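Local coordinates for Nrps/pks (Streptomyces albus, PDB 4OPF), which serves as ketosynthase domain KS8 of OzmH in the oxazolomycin assembly line, probably catalysing the condensation that extends the polyketide chain, at residues Y138-L143 with S153-T158; V183-T188 with V227-L232. All coordinates share one frame; numbering follows the deposited sequence.

In the fold
Interactions 1 and 2 belong to the same mixed β-sheet, with centres about 11 Å apart. Strand 153-156 of interaction 1 lies at one margin of the sheet within this chain, followed by strand 107-112 and then by the antiparallel pair of interaction 2. Helix 138-147 reaches across strand 107-112, touching V109 and V111 on the way, and L139 CD1 comes to 4.3 Å from V187 CG1, which joins the two contacts directly. Beneath the other face, helix 162-175 serves both, packing on V156 and on V184. This helix follows the D157-T158 loop, part of the DTAC sequence that in ketosynthases carries the nucleophilic cysteine.

Interaction 1 (Y138-L143 with S153-T158); sequences YLAANL and STVVDT
A140 and S153 bring their CA atoms within 5.5 Å where helix 138-143 passes strand 153-156, the short axes approaching to 6.4 Å and running close to antiparallel at 153°. V155 meets the helix with one branch: its CG2, beside its own backbone N, lies 3.5 Å from A140 N and 3.7 Å from A140 CB, and also meets L139 CB at 3.9 Å. A140 CB in turn sits over the strand backbone, 3.5 Å from T154 O. Helix 138-147 is the helix of a β-α-β crossover between the parallel neighbours 107-112 and 153-156 in the thiolase-like N-terminal half. S153 holds OG anti to its backbone nitrogen (chi1 -170°), which puts it 3.2 Å from A140 C. The hydroxyl is poorly angled for A140 O and A141 N; S153 OG and S144 OG, a turn further along the same helix, are hydrogen-bonded to each other instead. The side chain of N137, immediately before Y138, binds S153 O and V155 N, clasping the strand edge turned away from 107-112. D157, beyond the strand, forms a salt bridge with R114; T154, within it, packs against H169 of the second subunit.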
ATOM      1  N   TYR A 138     -10.501  -7.379   3.057  1.00 28.74           N
ATOM      2  CA  TYR A 138     -11.644  -7.969   2.345  1.00 29.54           C
ATOM      3  C   TYR A 138     -12.210  -7.010   1.284  1.00 27.29           C
ATOM      4  O   TYR A 138     -12.691  -7.456   0.266  1.00 26.36           O
ATOM      5  CB  TYR A 138     -12.770  -8.441   3.305  1.00 33.71           C
ATOM      6  CG  TYR A 138     -13.414  -7.281   4.054  1.00 36.58           C
ATOM      7  CD1 TYR A 138     -14.428  -6.526   3.479  1.00 35.24           C
ATOM      8  CD2 TYR A 138     -13.004  -6.941   5.322  1.00 39.35           C
ATOM      9  CE1 TYR A 138     -15.023  -5.480   4.166  1.00 36.45           C
ATOM     10  CE2 TYR A 138     -13.572  -5.866   6.005  1.00 41.95           C
ATOM     11  CZ  TYR A 138     -14.569  -5.128   5.408  1.00 39.43           C
ATOM     12  OH  TYR A 138     -15.146  -4.073   6.091  1.00 39.37           O
ATOM     13  N   LEU A 139     -12.133  -5.684   1.490  1.00 24.36           N
ATOM     14  CA  LEU A 139     -12.694  -4.769   0.522  1.00 24.48           C
ATOM     15  C   LEU A 139     -12.033  -4.957  -0.855  1.00 24.74           C
ATOM     16  O   LEU A 139     -12.754  -4.890  -1.875  1.00 24.88           O
ATOM     17  CB  LEU A 139     -12.575  -3.285   0.960  1.00 25.40           C
ATOM     18  CG  LEU A 139     -13.468  -2.876   2.139  1.00 27.52           C
ATOM     19  CD1 LEU A 139     -13.129  -1.461   2.487  1.00 28.98           C
ATOM     20  CD2 LEU A 139     -14.947  -2.935   1.779  1.00 28.74           C
ATOM     21  N   ALA A 140     -10.701  -5.124  -0.876  1.00 21.63           N
ATOM     22  CA  ALA A 140      -9.983  -5.395  -2.116  1.00 21.60           C
ATOM     23  C   ALA A 140     -10.113  -6.888  -2.498  1.00 21.79           C
ATOM     24  O   ALA A 140     -10.370  -7.239  -3.660  1.00 20.94           O
ATOM     25  CB  ALA A 140      -8.522  -4.996  -1.976  1.00 21.55           C
ATOM     26  N   ALA A 141      -9.946  -7.769  -1.539  1.00 23.05           N
ATOM     27  CA  ALA A 141      -9.902  -9.241  -1.811  1.00 25.16           C
ATOM     28  C   ALA A 141     -11.215  -9.754  -2.370  1.00 25.23           C
ATOM     29  O   ALA A 141     -11.183 -10.637  -3.223  1.00 24.49           O
ATOM     30  CB  ALA A 141      -9.557 -10.067  -0.558  1.00 26.46           C
ATOM     31  N   ASN A 142     -12.350  -9.207  -1.939  1.00 24.94           N
ATOM     32  CA  ASN A 142     -13.609  -9.598  -2.551  1.00 27.16           C
ATOM     33  C   ASN A 142     -13.648  -9.322  -4.013  1.00 25.60           C
ATOM     34  O   ASN A 142     -14.198 -10.089  -4.746  1.00 24.49           O
ATOM     35  CB  ASN A 142     -14.777  -8.854  -1.957  1.00 32.04           C
ATOM     36  CG  ASN A 142     -15.216  -9.453  -0.678  1.00 37.56           C
ATOM     37  OD1 ASN A 142     -15.355 -10.655  -0.590  1.00 42.67           O
ATOM     38  ND2 ASN A 142     -15.453  -8.630   0.322  1.00 40.40           N
ATOM     39  N   LEU A 143     -13.048  -8.213  -4.442  1.00 22.92           N
ATOM     40  CA  LEU A 143     -13.075  -7.861  -5.827  1.00 22.56           C
ATOM     41  C   LEU A 143     -12.180  -8.792  -6.614  1.00 23.54           C
ATOM     42  O   LEU A 143     -12.543  -9.277  -7.687  1.00 22.83           O
ATOM     43  CB  LEU A 143     -12.667  -6.403  -6.047  1.00 22.74           C
ATOM     44  CG  LEU A 143     -13.483  -5.345  -5.332  1.00 23.33           C
ATOM     45  CD1 LEU A 143     -12.995  -3.945  -5.625  1.00 24.98           C
ATOM     46  CD2 LEU A 143     -14.916  -5.438  -5.737  1.00 24.98           C
ATOM     47  N   SER A 153      -3.649  -7.009  -4.384  1.00 23.72           N
ATOM     48  CA  SER A 153      -4.958  -6.613  -3.947  1.00 25.00           C
ATOM     49  C   SER A 153      -4.798  -5.999  -2.594  1.00 27.21           C
ATOM     50  O   SER A 153      -4.509  -6.723  -1.665  1.00 29.32           O
ATOM     51  CB  SER A 153      -5.820  -7.837  -3.797  1.00 27.23           C
ATOM     52  OG  SER A 153      -7.199  -7.533  -3.587  1.00 28.52           O
ATOM     53  N   THR A 154      -4.990  -4.692  -2.469  1.00 26.03           N
ATOM     54  CA  THR A 154      -4.682  -4.008  -1.223  1.00 28.73           C
ATOM     55  C   THR A 154      -5.682  -2.934  -0.850  1.00 24.98           C
ATOM     56  O   THR A 154      -6.278  -2.268  -1.698  1.00 21.97           O
ATOM     57  CB  THR A 154      -3.256  -3.348  -1.258  1.00 38.69           C
ATOM     58  OG1 THR A 154      -3.137  -2.539  -2.384  1.00 44.60           O
ATOM     59  CG2 THR A 154      -2.135  -4.382  -1.403  1.00 43.31           C
ATOM     60  N   VAL A 155      -5.874  -2.780   0.437  1.00 22.29           N
ATOM     61  CA  VAL A 155      -6.723  -1.789   0.974  1.00 24.65           C
ATOM     62  C   VAL A 155      -5.854  -0.828   1.789  1.00 26.62           C
ATOM     63  O   VAL A 155      -5.033  -1.284   2.595  1.00 25.40           O
ATOM     64  CB  VAL A 155      -7.738  -2.386   1.969  1.00 25.66           C
ATOM     65  CG1 VAL A 155      -8.590  -1.284   2.578  1.00 26.72           C
ATOM     66  CG2 VAL A 155      -8.650  -3.363   1.296  1.00 26.11           C
ATOM     67  N   VAL A 156      -6.144   0.468   1.676  1.00 28.09           N
ATOM     68  CA  VAL A 156      -5.508   1.469   2.512  1.00 32.33           C
ATOM     69  C   VAL A 156      -6.517   2.326   3.223  1.00 32.50           C
ATOM     70  O   VAL A 156      -7.533   2.720   2.661  1.00 33.33           O
ATOM     71  CB  VAL A 156      -4.502   2.337   1.733  1.00 41.44           C
ATOM     72  CG1 VAL A 156      -3.348   1.462   1.289  1.00 49.18           C
ATOM     73  CG2 VAL A 156      -5.106   2.926   0.508  1.00 39.13           C
ATOM     74  N   ASP A 157      -6.223   2.626   4.480  1.00 31.47           N
ATOM     75  CA  ASP A 157      -7.023   3.619   5.201  1.00 38.21           C
ATOM     76  C   ASP A 157      -6.149   4.786   5.748  1.00 39.06           C
ATOM     77  O   ASP A 157      -5.417   4.611   6.704  1.00 39.31           O
ATOM     78  CB  ASP A 157      -7.804   2.968   6.327  1.00 38.47           C
ATOM     79  CG  ASP A 157      -8.591   3.990   7.152  1.00 41.45           C
ATOM     80  OD1 ASP A 157      -8.654   5.236   6.826  1.00 37.77           O
ATOM     81  OD2 ASP A 157      -9.193   3.487   8.117  1.00 45.02           O
ATOM     82  N   THR A 158      -6.175   5.923   5.052  1.00 37.93           N
ATOM     83  CA  THR A 158      -5.469   7.130   5.490  1.00 36.64           C
ATOM     84  C   THR A 158      -6.497   8.239   5.482  1.00 37.82           C
ATOM     85  O   THR A 158      -6.212   9.374   5.097  1.00 41.50           O
ATOM     86  CB  THR A 158      -4.283   7.501   4.565  1.00 33.84           C
ATOM     87  OG1 THR A 158      -4.712   7.558   3.215  1.00 32.48           O
ATOM     88  CG2 THR A 158      -3.133   6.509   4.649  1.00 37.07           C
TER

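Interaction 2 (V183-T188 with V227-L232); sequences VVAGVT and VGVLLL
V184 O receives the N-H of L230 at 2.8 Å and 174°, and V229 CA adds a weaker CA-H...O contact to the same oxygen at 3.4 Å. The bond is returned by V184 N to L230 O at 2.9 Å. Two residues along, G186 and G228 form the next hydrogen-bonded pair, with G186 N to G228 O at 3.0 Å. Neither has a side chain, so the backbone is bare here on the face that carries V184 and L230. The strands run antiparallel at 171°. V183, A185 and V187 share a face with V227, V229 and L231. There V183, with CG1 anti to its nitrogen (chi1 170°), brings that methyl across V229 CG1 at 3.7 Å and turns CG2 toward L231, while the small A185 CB meets V229 CG2 at 3.9 Å. Helix 79-95 packs on A185, V227 and V229 of this face through L84, L83 and E87. On the other face V184 CG2 touches L232 CD1 at 3.8 Å; both residues rest on L167 of helix 162-175, and L230 packs on helix 338-352. Strand 226-234 is the antiparallel member of the order 153-156, 107-112, 181-188, 226-234, 9-17, the mixed five-stranded sheet of a thiolase-fold half.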
ATOM      1  N   VAL A 183      -7.564  -1.489 -10.834  1.00 19.13           N
ATOM      2  CA  VAL A 183      -8.805  -0.964 -10.365  1.00 20.43           C
ATOM      3  C   VAL A 183      -8.459  -0.126  -9.132  1.00 20.50           C
ATOM      4  O   VAL A 183      -7.775  -0.612  -8.214  1.00 19.51           O
ATOM      5  CB  VAL A 183      -9.729  -2.114  -9.925  1.00 20.66           C
ATOM      6  CG1 VAL A 183     -10.933  -1.586  -9.212  1.00 21.87           C
ATOM      7  CG2 VAL A 183     -10.139  -2.982 -11.089  1.00 21.26           C
ATOM      8  N   VAL A 184      -8.938   1.100  -9.079  1.00 19.14           N
ATOM      9  CA  VAL A 184      -8.728   1.977  -7.930  1.00 18.40           C
ATOM     10  C   VAL A 184     -10.105   2.441  -7.483  1.00 19.73           C
ATOM     11  O   VAL A 184     -10.895   2.897  -8.283  1.00 19.39           O
ATOM     12  CB  VAL A 184      -7.886   3.187  -8.339  1.00 19.97           C
ATOM     13  CG1 VAL A 184      -7.765   4.238  -7.246  1.00 21.03           C
ATOM     14  CG2 VAL A 184      -6.501   2.720  -8.669  1.00 21.37           C
ATOM     15  N   ALA A 185     -10.393   2.346  -6.197  1.00 19.90           N
ATOM     16  CA  ALA A 185     -11.690   2.699  -5.697  1.00 21.50           C
ATOM     17  C   ALA A 185     -11.553   3.415  -4.377  1.00 21.72           C
ATOM     18  O   ALA A 185     -10.586   3.246  -3.656  1.00 21.32           O
ATOM     19  CB  ALA A 185     -12.525   1.453  -5.433  1.00 21.66           C
ATOM     20  N   GLY A 186     -12.612   4.109  -4.032  1.00 22.90           N
ATOM     21  CA  GLY A 186     -12.793   4.648  -2.689  1.00 22.47           C
ATOM     22  C   GLY A 186     -14.223   4.401  -2.311  1.00 23.61           C
ATOM     23  O   GLY A 186     -15.110   4.506  -3.156  1.00 23.96           O
ATOM     24  N   VAL A 187     -14.460   4.115  -1.040  1.00 23.52           N
ATOM     25  CA  VAL A 187     -15.797   3.817  -0.581  1.00 24.47           C
ATOM     26  C   VAL A 187     -15.975   4.270   0.872  1.00 26.11           C
ATOM     27  O   VAL A 187     -15.081   4.115   1.702  1.00 24.76           O
ATOM     28  CB  VAL A 187     -16.126   2.294  -0.701  1.00 26.07           C
ATOM     29  CG1 VAL A 187     -15.269   1.449   0.239  1.00 26.30           C
ATOM     30  CG2 VAL A 187     -17.574   2.012  -0.429  1.00 27.69           C
ATOM     31  N   THR A 188     -17.150   4.825   1.163  1.00 28.12           N
ATOM     32  CA  THR A 188     -17.589   5.073   2.542  1.00 30.20           C
ATOM     33  C   THR A 188     -19.067   4.918   2.625  1.00 30.43           C
ATOM     34  O   THR A 188     -19.787   5.527   1.860  1.00 31.06           O
ATOM     35  CB  THR A 188     -17.301   6.514   3.008  1.00 34.56           C
ATOM     36  OG1 THR A 188     -15.899   6.727   3.068  1.00 36.87           O
ATOM     37  CG2 THR A 188     -17.905   6.783   4.397  1.00 36.21           C
ATOM     38  N   VAL A 227     -19.034   6.272  -3.276  1.00 26.72           N
ATOM     39  CA  VAL A 227     -18.195   5.249  -3.893  1.00 25.17           C
ATOM     40  C   VAL A 227     -17.825   5.659  -5.313  1.00 25.83           C
ATOM     41  O   VAL A 227     -18.622   6.229  -6.073  1.00 25.33           O
ATOM     42  CB  VAL A 227     -18.898   3.858  -3.869  1.00 24.94           C
ATOM     43  CG1 VAL A 227     -20.226   3.910  -4.577  1.00 26.81           C
ATOM     44  CG2 VAL A 227     -18.045   2.729  -4.467  1.00 24.07           C
ATOM     45  N   GLY A 228     -16.592   5.348  -5.663  1.00 23.71           N
ATOM     46  CA  GLY A 228     -16.084   5.591  -7.004  1.00 22.66           C
ATOM     47  C   GLY A 228     -15.080   4.534  -7.365  1.00 20.68           C
ATOM     48  O   GLY A 228     -14.307   4.070  -6.507  1.00 20.53           O
ATOM     49  N   VAL A 229     -15.108   4.115  -8.616  1.00 20.65           N
ATOM     50  CA  VAL A 229     -14.150   3.143  -9.128  1.00 21.11           C
ATOM     51  C   VAL A 229     -13.605   3.592 -10.465  1.00 23.17           C
ATOM     52  O   VAL A 229     -14.384   4.015 -11.342  1.00 23.44           O
ATOM     53  CB  VAL A 229     -14.813   1.761  -9.299  1.00 21.49           C
ATOM     54  CG1 VAL A 229     -13.797   0.752  -9.732  1.00 21.60           C
ATOM     55  CG2 VAL A 229     -15.501   1.330  -7.991  1.00 22.05           C
ATOM     56  N   LEU A 230     -12.278   3.529 -10.607  1.00 22.13           N
ATOM     57  CA  LEU A 230     -11.560   3.790 -11.895  1.00 23.15           C
ATOM     58  C   LEU A 230     -10.891   2.524 -12.378  1.00 24.62           C
ATOM     59  O   LEU A 230     -10.370   1.747 -11.555  1.00 24.10           O
ATOM     60  CB  LEU A 230     -10.446   4.796 -11.692  1.00 23.87           C
ATOM     61  CG  LEU A 230     -10.859   6.065 -10.992  1.00 28.12           C
ATOM     62  CD1 LEU A 230      -9.635   6.908 -10.796  1.00 31.24           C
ATOM     63  CD2 LEU A 230     -11.928   6.809 -11.795  1.00 29.08           C
ATOM     64  N   LEU A 231     -10.916   2.302 -13.685  1.00 23.78           N
ATOM     65  CA  LEU A 231     -10.057   1.309 -14.291  1.00 24.35           C
ATOM     66  C   LEU A 231      -8.945   2.069 -15.024  1.00 24.48           C
ATOM     67  O   LEU A 231      -9.229   2.941 -15.854  1.00 24.76           O
ATOM     68  CB  LEU A 231     -10.841   0.369 -15.216  1.00 26.11           C
ATOM     69  CG  LEU A 231     -10.008  -0.711 -15.959  1.00 27.91           C
ATOM     70  CD1 LEU A 231      -9.441  -1.772 -15.052  1.00 28.04           C
ATOM     71  CD2 LEU A 231     -10.815  -1.429 -17.022  1.00 29.00           C
ATOM     72  N   LEU A 232      -7.701   1.695 -14.745  1.00 22.40           N
ATOM     73  CA  LEU A 232      -6.502   2.327 -15.271  1.00 23.04           C
ATOM     74  C   LEU A 232      -5.619   1.392 -16.058  1.00 23.88           C
ATOM     75  O   LEU A 232      -5.451   0.225 -15.697  1.00 22.58           O
ATOM     76  CB  LEU A 232      -5.676   2.833 -14.130  1.00 22.73           C
ATOM     77  CG  LEU A 232      -6.361   3.696 -13.087  1.00 24.86           C
ATOM     78  CD1 LEU A 232      -5.385   4.121 -12.011  1.00 26.20           C
ATOM     79  CD2 LEU A 232      -6.981   4.938 -13.690  1.00 27.19           C
TER